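Side-chain contacts in phosphonomutase (Burkholderia cenocepacia J2315, PDB 4MG4), which is a phosphonomutase of the TIM-barrel clan, folded as a closed barrel of eight parallel strands and assembled with a second copy of itself: residues 53-58 against 245-250; 37-42 against 79-84; 16-21 against 28-33; 154-159 against 236-241; 73-78 against 91-96. One frame throughout, in Å; residues are numbered along the deposited sequence.

Interaction 1 of 5, residues 53-58 against 245-250; sequences GSWSVA and PYLQAM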
# COMPACT_ATOMS: atom_id res chain seq x y z
N GLY A 53 -8.37 7.58 3.73
CA GLY A 53 -9.16 8.11 2.64
C GLY A 53 -9.70 6.91 1.86
O GLY A 53 -8.96 6.00 1.51
N SER A 54 -10.96 6.97 1.51
CA SER A 54 -11.59 5.83 0.86
C SER A 54 -10.97 5.59 -0.50
O SER A 54 -10.79 4.41 -0.87
CB SER A 54 -13.10 5.98 0.78
OG SER A 54 -13.53 6.93 -0.18
N TRP A 55 -10.66 6.66 -1.23
CA TRP A 55 -10.13 6.48 -2.59
C TRP A 55 -8.77 5.77 -2.56
O TRP A 55 -8.56 4.79 -3.30
CB TRP A 55 -9.97 7.85 -3.29
CG TRP A 55 -9.80 7.74 -4.75
CD1 TRP A 55 -10.78 7.80 -5.70
CD2 TRP A 55 -8.57 7.49 -5.46
NE1 TRP A 55 -10.24 7.62 -6.97
CE2 TRP A 55 -8.89 7.43 -6.84
CE3 TRP A 55 -7.26 7.32 -5.07
CZ2 TRP A 55 -7.92 7.23 -7.81
CZ3 TRP A 55 -6.30 7.12 -6.04
CH2 TRP A 55 -6.64 7.07 -7.39
N SER A 56 -7.88 6.28 -1.72
CA SER A 56 -6.55 5.70 -1.49
C SER A 56 -6.57 4.24 -1.03
O SER A 56 -5.81 3.39 -1.53
CB SER A 56 -5.78 6.54 -0.42
OG SER A 56 -5.49 7.85 -0.89
N VAL A 57 -7.40 3.93 -0.04
CA VAL A 57 -7.55 2.57 0.43
C VAL A 57 -8.07 1.65 -0.67
O VAL A 57 -7.56 0.54 -0.83
CB VAL A 57 -8.44 2.44 1.67
CG1 VAL A 57 -8.70 0.99 1.98
CG2 VAL A 57 -7.78 3.12 2.86
N ALA A 58 -9.07 2.10 -1.43
CA ALA A 58 -9.58 1.29 -2.52
C ALA A 58 -8.52 1.06 -3.59
O ALA A 58 -8.32 -0.07 -4.02
CB ALA A 58 -10.79 1.94 -3.14
N PRO A 245 -1.47 12.33 -1.21
CA PRO A 245 -0.32 11.63 -0.72
C PRO A 245 -0.07 10.30 -1.47
O PRO A 245 1.07 10.02 -1.92
CB PRO A 245 -0.63 11.40 0.76
CG PRO A 245 -1.56 12.54 1.12
CD PRO A 245 -2.39 12.73 -0.10
N TYR A 246 -1.13 9.51 -1.59
CA TYR A 246 -1.01 8.22 -2.29
C TYR A 246 -0.53 8.41 -3.73
O TYR A 246 0.40 7.67 -4.19
CB TYR A 246 -2.36 7.52 -2.28
CG TYR A 246 -2.38 6.20 -3.04
CD1 TYR A 246 -1.92 5.03 -2.45
CD2 TYR A 246 -2.88 6.14 -4.33
CE1 TYR A 246 -1.93 3.82 -3.15
CE2 TYR A 246 -2.87 4.96 -5.04
CZ TYR A 246 -2.41 3.79 -4.42
OH TYR A 246 -2.45 2.57 -5.13
N LEU A 247 -1.13 9.37 -4.42
CA LEU A 247 -0.78 9.68 -5.81
C LEU A 247 0.63 10.17 -5.98
O LEU A 247 1.29 9.78 -6.99
CB LEU A 247 -1.77 10.65 -6.43
CG LEU A 247 -3.18 10.09 -6.54
CD1 LEU A 247 -4.13 11.16 -7.05
CD2 LEU A 247 -3.23 8.84 -7.43
N GLN A 248 1.14 10.96 -5.04
CA GLN A 248 2.56 11.35 -5.10
C GLN A 248 3.50 10.15 -4.91
O GLN A 248 4.53 10.02 -5.63
CB GLN A 248 2.85 12.43 -4.07
CG GLN A 248 2.13 13.73 -4.42
CD GLN A 248 2.61 14.29 -5.73
OE1 GLN A 248 1.87 14.39 -6.70
NE2 GLN A 248 3.89 14.61 -5.78
N ALA A 249 3.21 9.32 -3.92
CA ALA A 249 4.00 8.09 -3.67
C ALA A 249 4.02 7.21 -4.94
O ALA A 249 5.09 6.68 -5.33
CB ALA A 249 3.44 7.32 -2.48
N MET A 250 2.89 7.11 -5.62
CA MET A 250 2.79 6.27 -6.78
C MET A 250 3.48 6.93 -7.99
O MET A 250 3.96 6.22 -8.88
CB MET A 250 1.33 5.93 -7.13
CG MET A 250 0.59 5.05 -6.12
SD MET A 250 1.48 3.48 -5.92
CE MET A 250 2.34 3.66 -4.39
O HOH W 1 -3.48 9.44 0.25
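W55 meets Y246 and L247 with the outer corner of its six-membered ring. Y246 CD2 lies at the indole edge, near its plane, 3.9 Å from W55 CZ3. L247 CD2 touches the same corner, 3.8 Å from W55 CZ3 and about as near W55 CH2. The tryptophan crosses both partners at about a right angle. Its CG is anti to the backbone N (chi1 -164°), and this swings the ring end in toward the other helix. S56 holds the inner part of the contact. S56 OG rests 3.4 Å from Y246 CB, and S56 O stands over one face of the tyrosine ring, offset toward the rim. M250 CG, one turn further along, covers the opposite face at 3.6 Å from the ring plane. Water 1 joins the two helices. It lies 2.8 Å from S56 OG and accepts from Y246 N at 3.0 Å, so it serves an N-H in the first turn of helix 244-259. In this TIM barrel, helix 54-60 follows the second strand and helix 244-259 follows the eighth. The short helical segments approach to 10.4 Å at 38°. Further out, W34 meets the Y246 ring edge-to-face. P245 packs on L253 of the second subunit and M250 on its V41, consistent with the exchanged eighth helix of this superfamily. D92 OD2 accepts from S54 N at the start of helix 54-60.

Interaction 2 of 5, residues 37-42 against 79-84; sequences GSARVV and ERIVRA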
# COMPACT_ATOMS: atom_id res chain seq x y z
N GLY A 37 2.06 0.56 6.83
CA GLY A 37 3.36 1.14 6.49
C GLY A 37 3.27 2.65 6.29
O GLY A 37 4.12 3.41 6.78
N SER A 38 2.25 3.07 5.53
CA SER A 38 2.04 4.49 5.24
C SER A 38 1.66 5.25 6.52
O SER A 38 2.07 6.41 6.74
CB SER A 38 1.04 4.71 4.10
OG SER A 38 -0.23 4.06 4.27
N ALA A 39 0.89 4.59 7.38
CA ALA A 39 0.56 5.19 8.69
C ALA A 39 1.79 5.49 9.51
O ALA A 39 1.93 6.58 10.08
CB ALA A 39 -0.37 4.26 9.46
N ARG A 40 2.67 4.49 9.62
CA ARG A 40 3.93 4.65 10.33
C ARG A 40 4.81 5.75 9.76
O ARG A 40 5.36 6.60 10.51
CB ARG A 40 4.68 3.32 10.38
CG ARG A 40 6.03 3.35 11.10
CD ARG A 40 6.09 4.27 12.31
NE ARG A 40 5.40 3.76 13.49
CZ ARG A 40 5.11 4.50 14.58
NH1 ARG A 40 5.43 5.79 14.64
NH2 ARG A 40 4.49 3.93 15.61
N VAL A 41 4.93 5.79 8.44
CA VAL A 41 5.71 6.87 7.78
C VAL A 41 5.16 8.26 8.06
O VAL A 41 5.92 9.20 8.38
CB VAL A 41 5.79 6.63 6.27
CG1 VAL A 41 6.25 7.88 5.52
CG2 VAL A 41 6.67 5.43 5.99
N VAL A 42 3.84 8.40 7.98
CA VAL A 42 3.21 9.71 8.24
C VAL A 42 3.37 10.11 9.72
O VAL A 42 3.62 11.30 10.01
CB VAL A 42 1.76 9.74 7.75
CG1 VAL A 42 1.05 11.01 8.19
CG2 VAL A 42 1.73 9.63 6.22
N GLU A 79 -8.11 -1.48 11.20
CA GLU A 79 -7.47 -2.05 12.41
C GLU A 79 -5.97 -2.07 12.27
O GLU A 79 -5.28 -1.78 13.24
CB GLU A 79 -8.02 -3.46 12.72
CG GLU A 79 -9.47 -3.49 13.09
CD GLU A 79 -10.01 -4.89 13.42
OE1 GLU A 79 -9.28 -5.92 13.28
OE2 GLU A 79 -11.20 -4.95 13.71
N ARG A 80 -5.45 -2.46 11.10
CA ARG A 80 -3.98 -2.50 10.92
C ARG A 80 -3.37 -1.12 11.02
O ARG A 80 -2.29 -0.94 11.60
CB ARG A 80 -3.58 -3.15 9.60
CG ARG A 80 -3.91 -4.62 9.53
CD ARG A 80 -3.35 -5.23 8.25
NE ARG A 80 -3.89 -6.58 8.08
CZ ARG A 80 -3.53 -7.60 8.86
NH1 ARG A 80 -2.65 -7.44 9.85
NH2 ARG A 80 -4.06 -8.81 8.65
N ILE A 81 -4.08 -0.12 10.48
CA ILE A 81 -3.67 1.27 10.60
C ILE A 81 -3.68 1.74 12.04
O ILE A 81 -2.70 2.33 12.52
CB ILE A 81 -4.53 2.19 9.71
CG1 ILE A 81 -4.20 1.95 8.23
CG2 ILE A 81 -4.33 3.67 10.08
CD1 ILE A 81 -5.17 2.52 7.21
N VAL A 82 -4.75 1.44 12.76
CA VAL A 82 -4.90 1.86 14.13
C VAL A 82 -3.79 1.29 15.00
O VAL A 82 -3.23 2.00 15.81
CB VAL A 82 -6.30 1.50 14.69
CG1 VAL A 82 -6.33 1.61 16.22
CG2 VAL A 82 -7.34 2.41 14.06
N ARG A 83 -3.48 0.02 14.84
CA ARG A 83 -2.48 -0.56 15.71
C ARG A 83 -1.02 -0.19 15.36
O ARG A 83 -0.13 -0.38 16.16
CB ARG A 83 -2.74 -2.04 15.89
CG ARG A 83 -2.28 -2.94 14.82
CD ARG A 83 -2.55 -4.36 15.35
NE ARG A 83 -2.59 -5.37 14.31
CZ ARG A 83 -3.69 -5.96 13.85
NH1 ARG A 83 -4.90 -5.65 14.32
NH2 ARG A 83 -3.57 -6.88 12.90
N ALA A 84 -0.80 0.42 14.20
CA ALA A 84 0.53 0.80 13.75
C ALA A 84 1.12 1.99 14.46
O ALA A 84 2.33 2.15 14.50
CB ALA A 84 0.49 1.08 12.27
O HOH W 2 4.57 0.89 12.69
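A39 lies beside I81 where their helical segments run side by side, 8.6 Å apart at the axes and crossing at -31°. Both helices belong to the outer layer of the TIM barrel. Helix 36-44 follows the first strand and helix 71-84 leads into the third, and the small angle between them suits neighbouring helices on the outside of such a barrel. The apolar part is small and close to the sheet. A39 CB points toward the other helix and lies 4.1 Å from I81 CG2. It also comes within 4.3 Å of A84 CB, one turn later. I81 CG2 is the branch anti to the backbone N, and it is the one that meets A39. Underneath, A39 and I81 both rest on V33 of the first strand, and A39 also reaches L50 of the second.

The outer part is polar. R40 starts with CG anti to the backbone N, then bends at chi2 (36°) and chi3, so that its guanidinium swings toward A84. R40 NH2 gives A84 O a weak hydrogen bond of 3.0 Å, strongly bent at 124°. The firmer partner of this arginine is D44, which forms a salt bridge with R40 NH1 and helps to fix the rotation of the group. V42, on the same helix, packs on V257 of the second subunit. Water 2 lies at the guanidinium edge, in its plane, accepting from R40 NE at 3.1 Å and donating to A84 O at 3.1 Å.

Interaction 3 of 5, residues 16-21 against 28-33; sequences AIFRSL and LALFNV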
# COMPACT_ATOMS: atom_id res chain seq x y z
N ALA A 16 -10.44 12.74 22.49
CA ALA A 16 -10.36 14.10 23.04
C ALA A 16 -9.25 14.92 22.36
O ALA A 16 -9.47 16.10 22.04
CB ALA A 16 -10.14 14.07 24.57
N ILE A 17 -8.09 14.30 22.13
CA ILE A 17 -6.97 14.96 21.46
C ILE A 17 -7.42 15.37 20.05
O ILE A 17 -7.28 16.51 19.65
CB ILE A 17 -5.73 14.05 21.40
CG1 ILE A 17 -5.14 13.84 22.80
CG2 ILE A 17 -4.68 14.59 20.43
CD1 ILE A 17 -4.04 12.77 22.91
N PHE A 18 -7.98 14.42 19.32
CA PHE A 18 -8.46 14.70 17.95
C PHE A 18 -9.47 15.87 17.91
O PHE A 18 -9.32 16.80 17.13
CB PHE A 18 -9.05 13.44 17.34
CG PHE A 18 -9.40 13.56 15.87
CD1 PHE A 18 -8.39 13.62 14.90
CD2 PHE A 18 -10.69 13.61 15.47
CE1 PHE A 18 -8.71 13.67 13.57
CE2 PHE A 18 -11.03 13.65 14.12
CZ PHE A 18 -10.03 13.70 13.16
N ARG A 19 -10.45 15.83 18.77
CA ARG A 19 -11.44 16.92 18.85
C ARG A 19 -10.77 18.29 19.11
O ARG A 19 -11.11 19.30 18.46
CB ARG A 19 -12.44 16.58 19.97
CG ARG A 19 -13.58 17.58 20.05
CD ARG A 19 -14.56 17.23 21.16
NE ARG A 19 -15.15 15.94 20.89
CZ ARG A 19 -16.14 15.71 20.04
NH1 ARG A 19 -16.71 16.66 19.35
NH2 ARG A 19 -16.56 14.44 19.85
N SER A 20 -9.83 18.31 20.06
CA SER A 20 -9.12 19.54 20.47
C SER A 20 -8.28 20.18 19.36
O SER A 20 -7.97 21.38 19.41
CB SER A 20 -8.27 19.27 21.71
OG SER A 20 -7.02 18.68 21.38
N LEU A 21 -7.93 19.39 18.38
CA LEU A 21 -7.13 19.88 17.26
C LEU A 21 -7.92 20.63 16.20
O LEU A 21 -7.32 21.25 15.30
CB LEU A 21 -6.33 18.71 16.62
CG LEU A 21 -5.19 18.13 17.50
CD1 LEU A 21 -4.76 16.81 16.91
CD2 LEU A 21 -4.09 19.18 17.58
N LEU A 28 -6.17 21.73 11.86
CA LEU A 28 -5.66 20.43 11.77
C LEU A 28 -5.42 20.07 10.32
O LEU A 28 -6.34 20.01 9.53
CB LEU A 28 -6.70 19.49 12.37
CG LEU A 28 -6.39 17.99 12.27
CD1 LEU A 28 -5.06 17.69 12.94
CD2 LEU A 28 -7.48 17.16 12.89
N ALA A 29 -4.19 19.67 9.99
CA ALA A 29 -3.89 19.21 8.64
C ALA A 29 -3.71 17.69 8.66
O ALA A 29 -2.91 17.13 9.44
CB ALA A 29 -2.64 19.88 8.14
N LEU A 30 -4.44 17.03 7.79
CA LEU A 30 -4.46 15.54 7.74
C LEU A 30 -4.02 15.07 6.40
O LEU A 30 -4.41 15.62 5.39
CB LEU A 30 -5.88 14.96 7.98
CG LEU A 30 -6.40 15.17 9.41
CD1 LEU A 30 -7.85 14.70 9.53
CD2 LEU A 30 -5.49 14.51 10.43
N PHE A 31 -3.25 13.97 6.40
CA PHE A 31 -2.83 13.27 5.19
C PHE A 31 -3.42 11.87 5.30
O PHE A 31 -3.44 11.25 6.42
CB PHE A 31 -1.30 13.23 5.09
CG PHE A 31 -0.70 14.57 5.11
CD1 PHE A 31 -0.65 15.30 3.98
CD2 PHE A 31 -0.37 15.16 6.33
CE1 PHE A 31 -0.15 16.58 3.98
CE2 PHE A 31 0.13 16.44 6.35
CZ PHE A 31 0.21 17.15 5.19
N ASN A 32 -4.05 11.45 4.20
CA ASN A 32 -4.74 10.18 4.19
C ASN A 32 -3.74 9.04 3.96
O ASN A 32 -2.96 9.11 3.01
CB ASN A 32 -5.79 10.12 3.09
CG ASN A 32 -6.96 11.01 3.35
OD1 ASN A 32 -7.19 11.42 4.50
ND2 ASN A 32 -7.69 11.36 2.29
N VAL A 33 -3.76 8.08 4.87
CA VAL A 33 -2.93 6.87 4.79
C VAL A 33 -3.86 5.71 4.39
O VAL A 33 -5.08 5.81 4.47
CB VAL A 33 -2.12 6.59 6.06
CG1 VAL A 33 -1.16 7.75 6.33
CG2 VAL A 33 -3.05 6.37 7.28
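F18 and L28 cross at about a right angle, with F18 CE1 3.8 Å from L28 CD2. The contact sets the N-terminal helix 11-20 against the first strand of the TIM barrel, at the end where that strand begins. The leucine methyl approaches the phenyl ring from an oblique direction. L30 CD1 lies instead at the ring edge, near its plane, 4.3 Å from F18 CE1. One ring thus spans two residues of the strand that point to the same side. L28 divides its methyls between two partners. CG is anti to the backbone N (chi1 175°), and this sends the fork toward the helix. CD2 goes to the phenylalanine, while CD1 meets L21, 4.0 Å from L21 CB and 4.1 Å from L21 CD1. The L21 and L28 side chains cross obliquely. F18 and L30 both pack on T90; F18 also packs on I117, and H22 meets its ring edge-to-face. The backbone of L28 bonds to A237 and I239 of the last strand, which closes the barrel. Near the helix end, L21 O sits 3.5 Å from L28 CB.

Interaction 4 of 5, residues 154-159 against 236-241; sequences DYFINA and VARISH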
# COMPACT_ATOMS: atom_id res chain seq x y z
N ASP A 154 -15.69 9.25 22.94
CA ASP A 154 -15.49 10.64 22.42
C ASP A 154 -15.10 10.46 20.94
O ASP A 154 -13.99 10.02 20.61
CB ASP A 154 -14.38 11.30 23.20
CG ASP A 154 -14.26 12.78 22.98
OD1 ASP A 154 -14.81 13.28 21.99
OD2 ASP A 154 -13.59 13.44 23.83
N TYR A 155 -16.07 10.72 20.06
CA TYR A 155 -15.97 10.33 18.65
C TYR A 155 -16.44 11.46 17.77
O TYR A 155 -17.52 12.04 18.00
CB TYR A 155 -16.87 9.12 18.40
CG TYR A 155 -16.81 8.49 17.01
CD1 TYR A 155 -15.92 7.47 16.72
CD2 TYR A 155 -17.66 8.89 16.01
CE1 TYR A 155 -15.92 6.86 15.44
CE2 TYR A 155 -17.69 8.27 14.76
CZ TYR A 155 -16.80 7.25 14.48
OH TYR A 155 -16.78 6.60 13.25
N PHE A 156 -15.62 11.80 16.79
CA PHE A 156 -15.83 13.00 15.98
C PHE A 156 -16.47 12.62 14.63
O PHE A 156 -15.82 12.00 13.73
CB PHE A 156 -14.51 13.72 15.81
CG PHE A 156 -14.61 15.13 15.28
CD1 PHE A 156 -14.86 15.36 13.92
CD2 PHE A 156 -14.43 16.20 16.12
CE1 PHE A 156 -14.97 16.66 13.43
CE2 PHE A 156 -14.55 17.50 15.61
CZ PHE A 156 -14.83 17.72 14.29
N ILE A 157 -17.71 13.04 14.44
CA ILE A 157 -18.43 12.84 13.16
C ILE A 157 -18.25 14.07 12.31
O ILE A 157 -18.79 15.12 12.60
CB ILE A 157 -19.95 12.53 13.38
CG1 ILE A 157 -20.08 11.22 14.20
CG2 ILE A 157 -20.66 12.38 12.05
CD1 ILE A 157 -21.52 10.95 14.64
N ASN A 158 -17.44 13.92 11.27
CA ASN A 158 -17.17 15.00 10.32
C ASN A 158 -18.15 14.77 9.16
O ASN A 158 -17.99 13.86 8.39
CB ASN A 158 -15.72 14.93 9.85
CG ASN A 158 -15.24 16.19 9.15
OD1 ASN A 158 -15.63 17.30 9.50
ND2 ASN A 158 -14.30 16.01 8.22
N ALA A 159 -19.21 15.59 9.06
CA ALA A 159 -20.26 15.43 8.07
C ALA A 159 -19.83 16.10 6.79
O ALA A 159 -19.63 17.32 6.76
CB ALA A 159 -21.61 16.04 8.54
N VAL A 236 -10.66 28.47 8.73
CA VAL A 236 -10.83 27.02 8.59
C VAL A 236 -10.21 26.31 9.80
O VAL A 236 -9.23 26.81 10.33
CB VAL A 236 -10.19 26.60 7.28
CG1 VAL A 236 -9.92 25.17 7.12
CG2 VAL A 236 -11.01 27.17 6.11
N ALA A 237 -10.84 25.22 10.23
CA ALA A 237 -10.40 24.43 11.35
C ALA A 237 -9.67 23.12 11.00
O ALA A 237 -9.01 22.51 11.85
CB ALA A 237 -11.61 24.14 12.24
N ARG A 238 -9.83 22.67 9.76
CA ARG A 238 -9.31 21.38 9.36
C ARG A 238 -9.04 21.39 7.85
O ARG A 238 -9.87 21.90 7.06
CB ARG A 238 -10.31 20.31 9.73
CG ARG A 238 -9.97 18.87 9.29
CD ARG A 238 -10.93 17.90 9.99
NE ARG A 238 -10.90 16.56 9.45
CZ ARG A 238 -11.55 15.52 10.00
NH1 ARG A 238 -12.22 15.66 11.13
NH2 ARG A 238 -11.55 14.35 9.34
N ILE A 239 -7.91 20.82 7.43
CA ILE A 239 -7.50 20.81 6.04
C ILE A 239 -7.20 19.35 5.60
O ILE A 239 -6.43 18.66 6.28
CB ILE A 239 -6.27 21.70 5.80
CG1 ILE A 239 -6.68 23.16 6.04
CG2 ILE A 239 -5.74 21.49 4.40
CD1 ILE A 239 -5.54 24.12 6.08
N SER A 240 -7.82 18.94 4.51
CA SER A 240 -7.73 17.64 3.86
C SER A 240 -7.04 17.76 2.54
O SER A 240 -7.01 18.84 1.93
CB SER A 240 -9.22 17.13 3.55
OG SER A 240 -9.78 16.92 4.70
N HIS A 241 -6.46 16.63 2.11
CA HIS A 241 -5.76 16.59 0.81
C HIS A 241 -6.23 15.47 -0.13
O HIS A 241 -5.64 15.25 -1.23
CB HIS A 241 -4.23 16.47 1.08
CG HIS A 241 -3.66 17.61 1.87
ND1 HIS A 241 -3.55 17.59 3.25
CD2 HIS A 241 -3.21 18.83 1.48
CE1 HIS A 241 -3.04 18.74 3.67
NE2 HIS A 241 -2.81 19.50 2.61
O HOH W 3 -13.38 12.95 11.55
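N158 and R238 both carry CG anti to the backbone N (chi1 -165° for N158), and R238 stays extended from CG to NE. These torsions drive the two side chains toward each other from strands whose nearest CA atoms, N158 CA and R238 CA, are 10.2 Å apart. The amide stacks on the guanidinium with the planes 23° apart. N158 ND2 stands over the centre of one guanidinium face, 3.3 Å from R238 CZ. It is also 3.4 Å from R238 NH2, but both are donors and they do not bond. N158 ND2 instead donates to N218 OD1 and N120 OD1, and these bonds fix the amide rotation. The pair spans the interior of the TIM barrel, between the fifth strand, 156-160, and the eighth, 238-240. F156, two residues before N158, points to the same side. F156 CE1 comes at the guanidinium edge, 3.7 Å from R238 NH1, with ring and guanidinium planes 45° apart. R238 and F156 run alongside one another, head to tail. R238 NH1 is held by H22 NE2, and the imidazole of that same H22 stacks on the F156 ring. Water 3, in the plane at the guanidinium edge, accepts from R238 NH1 at 3.0 Å. It gives F156 O a weak hydrogen bond of 3.4 Å. F18 of helix 11-20 also packs on R238, and S240 OG bonds to N218, the amide that receives N158 ND2.

Interaction 5 of 5, residues 73-78 against 91-96; sequences LMMEVL and VDLESG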
# COMPACT_ATOMS: atom_id res chain seq x y z
N LEU A 73 -13.47 -5.67 4.80
CA LEU A 73 -12.13 -5.46 4.31
C LEU A 73 -11.65 -4.05 4.69
O LEU A 73 -10.51 -3.94 5.16
CB LEU A 73 -12.03 -5.74 2.79
CG LEU A 73 -10.65 -5.95 2.16
CD1 LEU A 73 -9.71 -6.81 3.00
CD2 LEU A 73 -10.91 -6.62 0.81
N MET A 74 -12.48 -3.00 4.56
CA MET A 74 -12.12 -1.65 5.05
C MET A 74 -11.82 -1.68 6.53
O MET A 74 -10.84 -1.07 6.96
CB MET A 74 -13.16 -0.54 4.78
CG MET A 74 -12.78 0.84 5.49
SD MET A 74 -11.55 1.55 4.31
CE MET A 74 -12.49 1.90 2.85
N MET A 75 -12.63 -2.43 7.31
CA MET A 75 -12.41 -2.45 8.74
C MET A 75 -11.12 -3.16 9.08
O MET A 75 -10.45 -2.79 10.04
CB MET A 75 -13.61 -3.08 9.46
CG MET A 75 -14.93 -2.33 9.27
SD MET A 75 -14.88 -0.78 10.22
CE MET A 75 -16.37 -0.02 9.59
N GLU A 76 -10.75 -4.17 8.30
CA GLU A 76 -9.51 -4.89 8.55
C GLU A 76 -8.34 -3.95 8.31
O GLU A 76 -7.40 -3.88 9.11
CB GLU A 76 -9.43 -6.12 7.64
CG GLU A 76 -8.13 -6.89 7.79
CD GLU A 76 -7.95 -7.97 6.72
OE1 GLU A 76 -8.98 -8.53 6.21
OE2 GLU A 76 -6.77 -8.25 6.39
N VAL A 77 -8.41 -3.19 7.21
CA VAL A 77 -7.39 -2.20 6.89
C VAL A 77 -7.28 -1.17 8.01
O VAL A 77 -6.18 -0.85 8.47
CB VAL A 77 -7.71 -1.52 5.55
CG1 VAL A 77 -6.76 -0.34 5.34
CG2 VAL A 77 -7.56 -2.53 4.41
N LEU A 78 -8.43 -0.64 8.42
CA LEU A 78 -8.49 0.27 9.56
C LEU A 78 -7.83 -0.25 10.81
O LEU A 78 -7.07 0.45 11.42
CB LEU A 78 -9.95 0.65 9.86
CG LEU A 78 -10.19 1.57 11.04
CD1 LEU A 78 -9.46 2.89 10.81
CD2 LEU A 78 -11.68 1.82 11.23
N VAL A 91 -11.61 7.73 10.23
CA VAL A 91 -11.84 6.87 9.08
C VAL A 91 -12.87 7.45 8.13
O VAL A 91 -13.97 7.84 8.54
CB VAL A 91 -12.22 5.43 9.52
CG1 VAL A 91 -13.50 5.39 10.33
CG2 VAL A 91 -12.44 4.55 8.31
N ASP A 92 -12.57 7.41 6.84
CA ASP A 92 -13.52 7.78 5.81
C ASP A 92 -14.49 6.64 5.59
O ASP A 92 -14.11 5.57 5.08
CB ASP A 92 -12.79 8.14 4.52
CG ASP A 92 -13.70 8.58 3.39
OD1 ASP A 92 -14.92 8.67 3.54
OD2 ASP A 92 -13.09 8.87 2.30
N LEU A 93 -15.72 6.83 6.01
CA LEU A 93 -16.78 5.80 5.81
C LEU A 93 -17.69 6.06 4.61
O LEU A 93 -18.75 5.44 4.48
CB LEU A 93 -17.62 5.69 7.06
CG LEU A 93 -16.80 5.25 8.27
CD1 LEU A 93 -17.65 5.26 9.51
CD2 LEU A 93 -16.14 3.88 8.09
N GLU A 94 -17.30 7.00 3.75
CA GLU A 94 -18.07 7.34 2.56
C GLU A 94 -19.50 7.67 2.98
O GLU A 94 -19.66 8.47 3.90
CB GLU A 94 -17.96 6.23 1.51
CG GLU A 94 -16.52 6.15 1.02
CD GLU A 94 -16.37 5.16 -0.13
OE1 GLU A 94 -16.78 5.55 -1.23
OE2 GLU A 94 -15.89 4.01 0.10
N SER A 95 -20.54 7.08 2.35
CA SER A 95 -21.93 7.36 2.73
C SER A 95 -22.40 6.56 3.94
O SER A 95 -23.53 6.74 4.39
CB SER A 95 -22.88 7.12 1.51
OG SER A 95 -22.97 5.76 1.26
N GLY A 96 -21.54 5.68 4.50
CA GLY A 96 -21.82 4.98 5.71
C GLY A 96 -22.10 3.49 5.56
O GLY A 96 -22.45 2.88 6.54
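L78 and V91 meet through branched carbons, with no flat group between them. The one flat group with a defined neighbour, the D92 carboxylate, lies within 91-96 and does not touch the helix. D92 OD1 is approached from above the carboxylate plane, 37° out of it, by E94 N. That bond is 2.9 Å long between E94 N and D92 OD1 and nearly straight at 157°, an Asx turn. Across the contact, L78 presses both methyls on the branch point of V91, with CD1 and CD2 each 4.0 Å from V91 CB. V91 CG1 takes the crowded position between the backbone N and the carbonyl carbon (chi1 61°), and with V91 CG2 anti to the backbone N this turns both methyls to L78 CD2, each 4.1 Å away. The two side chains cross at about a right angle. In the TIM barrel, helix 71-84 packs outside the third strand, 89-92, to which it leads. V91 points outward to this helix, and the end of L93 follows; S111 of helix 101-113 touches V91, and T107 and I108 touch L93. M75 adds a second apolar touch further along. Its chain bends at chi2, and M75 CE ends 4.2 Å from L93 CD2, also crossing at about a right angle. Past the strand end, a type II' turn runs from L93 to G96, with G96 N bonded to L93 O at 2.8 Å. E94 OE1 accepts from E67 N.

How the interactions relate
Interactions 3, 4 and 5 are buried; interactions 1 and 2 are partly exposed, join helices and lie beside the second subunit. Interaction 4 is the polar one inside the barrel, a stack of flat groups. Interactions 3 and 5 set a helix on a strand: 3 packs an aromatic ring and leucines, 5 only aliphatic and methionine side chains. Interactions 1 and 2 add a bridging water to apolar contact, beside buried S56 in 1 and at the exposed arginine in 2. Interactions 2 and 5 share helix 71-84, interaction 5 using its first half and interaction 2 its last turns. Interactions 3 and 4 meet where strands 28-33 and 238-240 pair, and R19 forms a salt bridge with D154.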